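Local coordinates for Rho GTPase activating protein 15 (Homo sapiens, PDB 3BYI) that switches off Rho-type GTPases such as RAC1 by stimulating their GTP hydrolysis, this chain holding the RhoGAP domain of a longer protein that also carries a PH domain, at residues E44-R49 with H90-A95; L63-K68 with S84-I89; E105-Y110 with P141-T146. One frame throughout, in Å; residues are numbered along the deposited sequence.

Contact 1. Residues E44-R49 with H90-A95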
loop_
_atom_site.group_PDB
_atom_site.type_symbol
_atom_site.label_atom_id
_atom_site.label_comp_id
_atom_site.label_asym_id
_atom_site.label_seq_id
_atom_site.Cartn_x
_atom_site.Cartn_y
_atom_site.Cartn_z
ATOM N N GLU A 44 9.361 -5.261 -6.304
ATOM C CA GLU A 44 10.317 -5.881 -7.206
ATOM C C GLU A 44 9.921 -7.331 -7.547
ATOM O O GLU A 44 10.014 -7.755 -8.684
ATOM C CB GLU A 44 11.717 -5.872 -6.590
ATOM C CG GLU A 44 12.782 -6.540 -7.473
ATOM C CD GLU A 44 13.959 -7.072 -6.664
ATOM O OE1 GLU A 44 13.817 -7.320 -5.432
ATOM O OE2 GLU A 44 15.027 -7.248 -7.280
ATOM N N ALA A 45 9.534 -8.095 -6.529
ATOM C CA ALA A 45 9.101 -9.484 -6.718
ATOM C C ALA A 45 7.833 -9.592 -7.575
ATOM O O ALA A 45 7.707 -10.476 -8.392
ATOM C CB ALA A 45 8.900 -10.173 -5.374
ATOM N N VAL A 46 6.918 -8.643 -7.421
ATOM C CA VAL A 46 5.698 -8.639 -8.219
ATOM C C VAL A 46 6.002 -8.278 -9.680
ATOM O O VAL A 46 5.506 -8.937 -10.606
ATOM C CB VAL A 46 4.564 -7.752 -7.563
ATOM C CG1 VAL A 46 3.281 -7.629 -8.461
ATOM C CG2 VAL A 46 4.154 -8.329 -6.189
ATOM N N GLU A 47 6.856 -7.289 -9.893
ATOM C CA GLU A 47 7.325 -6.969 -11.237
ATOM C C GLU A 47 8.103 -8.106 -11.904
ATOM O O GLU A 47 7.967 -8.334 -13.082
ATOM C CB GLU A 47 8.114 -5.660 -11.204
ATOM C CG GLU A 47 7.187 -4.495 -10.794
ATOM C CD GLU A 47 7.754 -3.137 -11.021
ATOM O OE1 GLU A 47 8.859 -3.032 -11.581
ATOM O OE2 GLU A 47 7.084 -2.151 -10.650
ATOM N N LYS A 48 8.892 -8.837 -11.135
ATOM C CA LYS A 48 9.703 -9.920 -11.662
ATOM C C LYS A 48 8.849 -11.101 -12.087
ATOM O O LYS A 48 9.068 -11.669 -13.145
ATOM C CB LYS A 48 10.677 -10.417 -10.599
ATOM C CG LYS A 48 11.524 -11.633 -11.032
ATOM C CD LYS A 48 12.574 -11.950 -10.007
ATOM C CE LYS A 48 13.452 -13.126 -10.433
ATOM N NZ LYS A 48 14.539 -13.317 -9.406
ATOM N N ARG A 49 7.892 -11.495 -11.247
ATOM C CA ARG A 49 7.136 -12.711 -11.496
ATOM C C ARG A 49 5.628 -12.630 -11.201
ATOM O O ARG A 49 4.973 -13.651 -10.981
ATOM C CB ARG A 49 7.731 -13.857 -10.678
ATOM C CG ARG A 49 7.885 -13.571 -9.219
ATOM C CD ARG A 49 8.726 -14.646 -8.533
ATOM N NE ARG A 49 8.851 -14.332 -7.119
ATOM C CZ ARG A 49 8.020 -14.739 -6.157
ATOM N NH1 ARG A 49 7.009 -15.574 -6.401
ATOM N NH2 ARG A 49 8.252 -14.340 -4.911
ATOM N N HIS A 90 1.067 -14.300 -4.587
ATOM C CA HIS A 90 -0.063 -13.753 -3.850
ATOM C C HIS A 90 0.216 -13.596 -2.336
ATOM O O HIS A 90 -0.429 -12.800 -1.668
ATOM C CB HIS A 90 -1.299 -14.610 -4.068
ATOM C CG HIS A 90 -1.725 -14.710 -5.493
ATOM N ND1 HIS A 90 -2.024 -13.600 -6.253
ATOM C CD2 HIS A 90 -1.908 -15.787 -6.300
ATOM C CE1 HIS A 90 -2.396 -13.992 -7.464
ATOM N NE2 HIS A 90 -2.331 -15.311 -7.517
ATOM N N VAL A 91 1.154 -14.372 -1.800
ATOM C CA VAL A 91 1.661 -14.153 -0.439
ATOM C C VAL A 91 2.395 -12.789 -0.345
ATOM O O VAL A 91 2.285 -12.073 0.658
ATOM C CB VAL A 91 2.591 -15.337 0.054
ATOM C CG1 VAL A 91 3.344 -14.967 1.357
ATOM C CG2 VAL A 91 1.801 -16.620 0.228
ATOM N N VAL A 92 3.104 -12.422 -1.414
ATOM C CA VAL A 92 3.856 -11.150 -1.486
ATOM C C VAL A 92 2.889 -9.983 -1.588
ATOM O O VAL A 92 3.000 -8.993 -0.837
ATOM C CB VAL A 92 4.880 -11.168 -2.651
ATOM C CG1 VAL A 92 5.536 -9.806 -2.870
ATOM C CG2 VAL A 92 5.917 -12.260 -2.398
ATOM N N THR A 93 1.925 -10.084 -2.504
ATOM C CA THR A 93 0.939 -9.027 -2.631
ATOM C C THR A 93 0.155 -8.874 -1.341
ATOM O O THR A 93 -0.100 -7.768 -0.930
ATOM C CB THR A 93 -0.071 -9.271 -3.742
ATOM O OG1 THR A 93 -0.763 -10.477 -3.448
ATOM C CG2 THR A 93 0.598 -9.312 -5.146
ATOM N N GLY A 94 -0.239 -9.997 -0.725
ATOM C CA GLY A 94 -0.952 -9.979 0.548
ATOM C C GLY A 94 -0.178 -9.336 1.684
ATOM O O GLY A 94 -0.734 -8.610 2.481
ATOM N N ALA A 95 1.117 -9.580 1.728
ATOM C CA ALA A 95 1.976 -9.029 2.762
ATOM C C ALA A 95 2.183 -7.541 2.535
ATOM O O ALA A 95 2.178 -6.759 3.486
ATOM C CB ALA A 95 3.345 -9.820 2.818
#
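The guanidinium of R49 is the flat group of this contact, and it meets V92 obliquely: NH2 lies 4.0 Å from V92 CG2. R49 CG stands between its own backbone N and carbonyl carbon (chi1 53°), and the chain then runs extended to NE, which brings the guanidinium to helix 89-102. NH2 has its hydrogen-bond partner in the backbone O of W86, and V92 CG2 meets it in van der Waals contact alone. The rest is hydrocarbon. V46 CG2 touches two methyls at about a right angle as seen from it, V92 CG1 at 3.9 Å and T93 CG2 at 3.8 Å, while A45 CB reaches V92 CG1 at 4.2 Å. The helix segments run roughly antiparallel at 148°, their axes 9.8 Å apart, and the V46 and V92 side chains lie alongside, pointing opposite ways. With the hydroxyl turned back to its own helix, the T93 methyl is the branch that meets V46: OG1 donates to H90 O at 2.9 Å, from above the carbonyl plane, and G94 N reaches the same oxygen from the same face. I56 packs on T93 and Y57 on V46, next to the predicted arginine finger, R58, whose side chain is about 8 Å from that of T93. Cohesion across the segments is therefore dispersive, with the hydroxyl satisfied inside its helix and R49 bonded to a carbonyl at the margin.

Contact 2. Residues L63-K68 with S84-I89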
loop_
_atom_site.group_PDB
_atom_site.type_symbol
_atom_site.label_atom_id
_atom_site.label_comp_id
_atom_site.label_asym_id
_atom_site.label_seq_id
_atom_site.Cartn_x
_atom_site.Cartn_y
_atom_site.Cartn_z
ATOM N N LEU A 63 -2.741 -16.969 4.216
ATOM C CA LEU A 63 -2.559 -15.970 5.266
ATOM C C LEU A 63 -1.551 -16.458 6.301
ATOM O O LEU A 63 -0.729 -15.675 6.803
ATOM C CB LEU A 63 -3.864 -15.558 5.899
ATOM C CG LEU A 63 -3.823 -14.360 6.854
ATOM C CD1 LEU A 63 -3.163 -13.131 6.233
ATOM C CD2 LEU A 63 -5.238 -14.041 7.264
ATOM N N ALA A 64 -1.568 -17.758 6.586
ATOM C CA ALA A 64 -0.540 -18.347 7.467
ATOM C C ALA A 64 0.894 -18.106 6.948
ATOM O O ALA A 64 1.791 -17.852 7.731
ATOM C CB ALA A 64 -0.781 -19.829 7.641
ATOM N N THR A 65 1.104 -18.177 5.628
ATOM C CA THR A 65 2.410 -17.884 5.035
ATOM C C THR A 65 2.697 -16.395 5.041
ATOM O O THR A 65 3.837 -16.003 5.251
ATOM C CB THR A 65 2.558 -18.434 3.576
ATOM O OG1 THR A 65 2.125 -19.798 3.543
ATOM C CG2 THR A 65 4.009 -18.371 3.114
ATOM N N ILE A 66 1.685 -15.563 4.785
ATOM C CA ILE A 66 1.840 -14.103 4.923
ATOM C C ILE A 66 2.258 -13.745 6.343
ATOM O O ILE A 66 3.145 -12.920 6.547
ATOM C CB ILE A 66 0.556 -13.351 4.587
ATOM C CG1 ILE A 66 0.253 -13.519 3.083
ATOM C CG2 ILE A 66 0.687 -11.872 4.995
ATOM C CD1 ILE A 66 -1.176 -13.153 2.659
ATOM N N GLN A 67 1.622 -14.370 7.329
ATOM C CA GLN A 67 1.909 -14.090 8.726
ATOM C C GLN A 67 3.364 -14.443 9.068
ATOM O O GLN A 67 4.027 -13.729 9.835
ATOM C CB GLN A 67 0.901 -14.806 9.640
ATOM C CG GLN A 67 -0.530 -14.204 9.590
ATOM C CD GLN A 67 -0.676 -12.824 10.302
ATOM O OE1 GLN A 67 0.301 -12.135 10.504
ATOM N NE2 GLN A 67 -1.893 -12.450 10.675
ATOM N N LYS A 68 3.885 -15.527 8.485
ATOM C CA LYS A 68 5.310 -15.876 8.659
ATOM C C LYS A 68 6.236 -14.906 7.953
ATOM O O LYS A 68 7.340 -14.644 8.425
ATOM C CB LYS A 68 5.649 -17.236 8.058
ATOM C CG LYS A 68 5.039 -18.414 8.722
ATOM C CD LYS A 68 5.316 -19.675 7.953
ATOM C CE LYS A 68 4.924 -20.895 8.770
ATOM N NZ LYS A 68 4.870 -22.088 7.885
ATOM N N SER A 84 11.919 -20.424 -2.105
ATOM C CA SER A 84 10.791 -21.244 -2.498
ATOM C C SER A 84 9.591 -21.053 -1.571
ATOM O O SER A 84 8.444 -21.203 -2.006
ATOM C CB SER A 84 11.196 -22.730 -2.575
ATOM O OG SER A 84 11.629 -23.198 -1.326
ATOM N N GLN A 85 9.861 -20.695 -0.319
ATOM C CA GLN A 85 8.821 -20.410 0.665
ATOM C C GLN A 85 7.873 -19.310 0.192
ATOM O O GLN A 85 6.690 -19.337 0.526
ATOM C CB GLN A 85 9.452 -20.006 1.998
ATOM C CG GLN A 85 8.471 -19.831 3.146
ATOM C CD GLN A 85 9.175 -19.572 4.482
ATOM O OE1 GLN A 85 10.411 -19.398 4.536
ATOM N NE2 GLN A 85 8.389 -19.533 5.569
ATOM N N TRP A 86 8.384 -18.367 -0.605
ATOM C CA TRP A 86 7.584 -17.229 -1.105
ATOM C C TRP A 86 7.178 -17.374 -2.576
ATOM O O TRP A 86 6.875 -16.383 -3.241
ATOM C CB TRP A 86 8.344 -15.917 -0.880
ATOM C CG TRP A 86 9.044 -15.902 0.426
ATOM C CD1 TRP A 86 10.398 -15.858 0.644
ATOM C CD2 TRP A 86 8.437 -16.043 1.709
ATOM N NE1 TRP A 86 10.660 -15.926 1.982
ATOM C CE2 TRP A 86 9.471 -16.043 2.660
ATOM C CE3 TRP A 86 7.112 -16.179 2.150
ATOM C CZ2 TRP A 86 9.223 -16.160 4.024
ATOM C CZ3 TRP A 86 6.870 -16.292 3.510
ATOM C CH2 TRP A 86 7.916 -16.292 4.424
ATOM N N GLU A 87 7.131 -18.612 -3.079
ATOM C CA GLU A 87 6.893 -18.875 -4.499
ATOM C C GLU A 87 5.515 -18.462 -5.010
ATOM O O GLU A 87 5.360 -18.139 -6.168
ATOM C CB GLU A 87 7.130 -20.354 -4.831
ATOM C CG GLU A 87 6.137 -21.325 -4.180
ATOM N N ASP A 88 4.528 -18.444 -4.133
ATOM C CA ASP A 88 3.198 -17.934 -4.484
ATOM C C ASP A 88 3.242 -16.405 -4.357
ATOM O O ASP A 88 3.359 -15.881 -3.265
ATOM C CB ASP A 88 2.152 -18.599 -3.556
ATOM C CG ASP A 88 0.736 -18.102 -3.783
ATOM O OD1 ASP A 88 0.493 -17.356 -4.732
ATOM O OD2 ASP A 88 -0.132 -18.451 -2.973
ATOM N N ILE A 89 3.232 -15.705 -5.496
ATOM C CA ILE A 89 3.332 -14.230 -5.508
ATOM C C ILE A 89 2.146 -13.561 -4.809
ATOM O O ILE A 89 2.201 -12.368 -4.492
ATOM C CB ILE A 89 3.487 -13.668 -6.940
ATOM C CG1 ILE A 89 3.937 -12.207 -6.910
ATOM C CG2 ILE A 89 2.186 -13.882 -7.774
ATOM C CD1 ILE A 89 5.292 -11.964 -6.303
HETATM O O HOH W 1 5.573 -21.156 4.815
#
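K68 meets the S84-I89 segment at CB, at CD and, through a water, at NZ. Its CB stands 4.4 Å from W86 CH2, and CG is anti to the carbonyl carbon (chi1 -67°), after which the chain is extended; CD passes 3.9 Å from Q85 NE2, the two side chains crossing at about a right angle. At the tip, NZ donates to a water at 3.3 Å, and Q85 NE2 makes a weak hydrogen bond to the same water, so the two polar ends are linked through solvent. One helical turn earlier, T65 meets the indole. The methyl CG2 lies 3.6 Å from W86 CZ3 and 3.8 Å from Q85 O, while the backbone O of T65 sits at the ring edge, in its plane, 3.5 Å from CZ3. That edge-on approach points the slightly positive aromatic C-H side of the ring at a carbonyl oxygen. Q85 CG lies over one face of the indole, 3.7 Å above its plane and offset toward the rim. L69 and I72 of the same helix, with L79 and L81 of the intervening loop, also pack on W86, which is buried although K68 and Q85 are exposed. This is a helix-to-helix connection of the all-helical RhoGAP domain, with W86 packed back on helix 63-74 shortly before D88, which N-caps helix 89-102 by accepting from H90 N at OD1.

Contact 3. Residues E105-Y110 with P141-T146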
loop_
_atom_site.group_PDB
_atom_site.type_symbol
_atom_site.label_atom_id
_atom_site.label_comp_id
_atom_site.label_asym_id
_atom_site.label_seq_id
_atom_site.Cartn_x
_atom_site.Cartn_y
_atom_site.Cartn_z
ATOM N N GLU A 105 -1.416 5.031 10.745
ATOM C CA GLU A 105 -2.128 6.046 9.993
ATOM C C GLU A 105 -2.034 5.549 8.546
ATOM O O GLU A 105 -1.011 4.971 8.151
ATOM C CB GLU A 105 -1.475 7.421 10.160
ATOM C CG GLU A 105 -2.300 8.564 9.559
ATOM C CD GLU A 105 -1.590 9.928 9.560
ATOM O OE1 GLU A 105 -0.336 9.996 9.670
ATOM O OE2 GLU A 105 -2.315 10.947 9.438
ATOM N N PRO A 106 -3.121 5.696 7.770
ATOM C CA PRO A 106 -3.021 5.303 6.365
ATOM C C PRO A 106 -2.024 6.112 5.519
ATOM O O PRO A 106 -1.652 7.225 5.877
ATOM C CB PRO A 106 -4.483 5.431 5.843
ATOM C CG PRO A 106 -5.256 6.124 6.902
ATOM C CD PRO A 106 -4.480 6.111 8.170
ATOM N N LEU A 107 -1.621 5.541 4.373
ATOM C CA LEU A 107 -0.712 6.220 3.446
ATOM C C LEU A 107 -1.212 7.626 3.102
ATOM O O LEU A 107 -0.430 8.569 3.014
ATOM C CB LEU A 107 -0.528 5.405 2.163
ATOM C CG LEU A 107 0.495 5.905 1.115
ATOM C CD1 LEU A 107 1.876 6.052 1.715
ATOM C CD2 LEU A 107 0.524 4.978 -0.137
ATOM N N PHE A 108 -2.513 7.728 2.886
ATOM C CA PHE A 108 -3.171 9.006 2.690
ATOM C C PHE A 108 -3.539 9.517 4.074
ATOM O O PHE A 108 -4.469 8.956 4.704
ATOM C CB PHE A 108 -4.452 8.806 1.862
ATOM C CG PHE A 108 -4.198 8.543 0.409
ATOM C CD1 PHE A 108 -3.690 7.313 -0.019
ATOM C CD2 PHE A 108 -4.469 9.512 -0.528
ATOM C CE1 PHE A 108 -3.457 7.065 -1.352
ATOM C CE2 PHE A 108 -4.223 9.281 -1.862
ATOM C CZ PHE A 108 -3.730 8.054 -2.283
ATOM N N PRO A 109 -2.828 10.554 4.576
ATOM C CA PRO A 109 -3.147 10.950 5.929
ATOM C C PRO A 109 -4.594 11.421 6.089
ATOM O O PRO A 109 -5.170 12.065 5.203
ATOM C CB PRO A 109 -2.140 12.084 6.224
ATOM C CG PRO A 109 -1.028 11.887 5.186
ATOM C CD PRO A 109 -1.766 11.404 3.997
ATOM N N TYR A 110 -5.154 11.067 7.235
ATOM C CA TYR A 110 -6.464 11.523 7.667
ATOM C C TYR A 110 -6.620 13.056 7.540
ATOM O O TYR A 110 -7.680 13.544 7.138
ATOM C CB TYR A 110 -6.687 11.151 9.157
ATOM C CG TYR A 110 -6.660 9.677 9.573
ATOM C CD1 TYR A 110 -7.572 8.765 9.052
ATOM C CD2 TYR A 110 -5.758 9.224 10.569
ATOM C CE1 TYR A 110 -7.578 7.422 9.458
ATOM C CE2 TYR A 110 -5.752 7.877 11.003
ATOM C CZ TYR A 110 -6.666 6.978 10.434
ATOM O OH TYR A 110 -6.656 5.635 10.820
ATOM N N PRO A 141 7.312 13.783 2.814
ATOM C CA PRO A 141 7.961 13.029 1.724
ATOM C C PRO A 141 7.798 11.492 1.757
ATOM O O PRO A 141 7.715 10.879 0.704
ATOM C CB PRO A 141 9.440 13.431 1.845
ATOM C CG PRO A 141 9.414 14.745 2.580
ATOM C CD PRO A 141 8.227 14.725 3.476
ATOM N N PRO A 142 7.795 10.868 2.951
ATOM C CA PRO A 142 7.529 9.433 2.912
ATOM C C PRO A 142 6.200 9.047 2.307
ATOM O O PRO A 142 6.118 8.015 1.659
ATOM C CB PRO A 142 7.610 9.013 4.394
ATOM C CG PRO A 142 8.413 10.083 5.047
ATOM C CD PRO A 142 8.075 11.336 4.321
ATOM N N ASN A 143 5.169 9.866 2.486
ATOM C CA ASN A 143 3.827 9.529 1.954
ATOM C C ASN A 143 3.773 9.760 0.447
ATOM O O ASN A 143 3.328 8.922 -0.285
ATOM C CB ASN A 143 2.723 10.334 2.680
ATOM C CG ASN A 143 2.731 10.118 4.181
ATOM O OD1 ASN A 143 3.633 10.578 4.884
ATOM N ND2 ASN A 143 1.719 9.415 4.682
ATOM N N ARG A 144 4.257 10.913 0.009
ATOM C CA ARG A 144 4.387 11.214 -1.406
ATOM C C ARG A 144 5.285 10.207 -2.148
ATOM O O ARG A 144 4.924 9.727 -3.200
ATOM C CB ARG A 144 4.982 12.612 -1.586
ATOM C CG ARG A 144 5.366 12.892 -3.053
ATOM C CD ARG A 144 5.700 14.338 -3.333
ATOM N NE ARG A 144 6.845 14.761 -2.568
ATOM C CZ ARG A 144 6.798 15.469 -1.442
ATOM N NH1 ARG A 144 5.651 15.875 -0.898
ATOM N NH2 ARG A 144 7.928 15.772 -0.856
ATOM N N ASP A 145 6.498 9.960 -1.639
ATOM C CA ASP A 145 7.419 9.083 -2.335
ATOM C C ASP A 145 6.956 7.627 -2.376
ATOM O O ASP A 145 7.194 6.929 -3.361
ATOM C CB ASP A 145 8.816 9.136 -1.726
ATOM C CG ASP A 145 9.492 10.459 -1.927
ATOM O OD1 ASP A 145 8.961 11.337 -2.655
ATOM O OD2 ASP A 145 10.567 10.621 -1.326
ATOM N N THR A 146 6.334 7.172 -1.296
ATOM C CA THR A 146 5.739 5.823 -1.257
ATOM C C THR A 146 4.501 5.691 -2.214
ATOM O O THR A 146 4.318 4.668 -2.896
ATOM C CB THR A 146 5.426 5.457 0.201
ATOM O OG1 THR A 146 6.653 5.502 0.914
ATOM C CG2 THR A 146 4.796 4.041 0.391
HETATM O O HOH W 2 0.928 8.072 6.917
#
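Here the proline-rich loop leading into helix 110-120 of the RhoGAP domain is tied, through L107 and N143, to the first turns of helix 141-159. N143 ND2 donates to L107 O at 2.8 Å, nearly straight at 173°. The acceptor lies close to the amide plane of N143, whereas the donor is tilted 32° from the carbonyl plane of L107. A second N-H of the same nitrogen goes to a water at 2.7 Å, and that water donates to P106 O at 2.9 Å, so one amide nitrogen serves two successive carbonyls of the loop, one directly and one by relay. CG of N143 is anti to its carbonyl carbon (chi1 -57°), which sends the amide across to the loop; OD1 is then taken by H25 NE2, which is consistent with the amide orientation of the model. P109 comes from the opposite direction, its CG 3.7 Å from ND2. Beside these bonds the packing is apolar: L107 CD1 touches T146 CG2 at 3.8 Å and the backbone O of N143 at 3.8 Å. Replacing N143 by a leucine would probably leave L107 O and the bridging water without their donor, and H25 without its acceptor, in a buried setting. The chemistry implies that an irregular loop is held through its backbone carbonyls, with a single buried amide satisfied at both ends and methyl packing beside it.

In the fold
Contacts 1 and 2 adjoin, their centres 10 Å apart; contact 1 uses helix 89-102 and contact 2 the loop leading into it. Contact 2 is nested within the chain loop that contact 1 closes, and R49 of contact 1 and W86 of contact 2 join them. Contact 3 lies on the opposite side of the chain's centre, its nearest atoms about 11 Å from contact 1 and about 17 Å from contact 2. Contacts 1 and 3 are buried, but the first is helix-on-helix methyl packing and the third a loop-on-helix join resting on a direct hydrogen bond from a side-chain amide. Contact 2, partly buried, grades from a tryptophan interior to a lysine, glutamine and water at the surface.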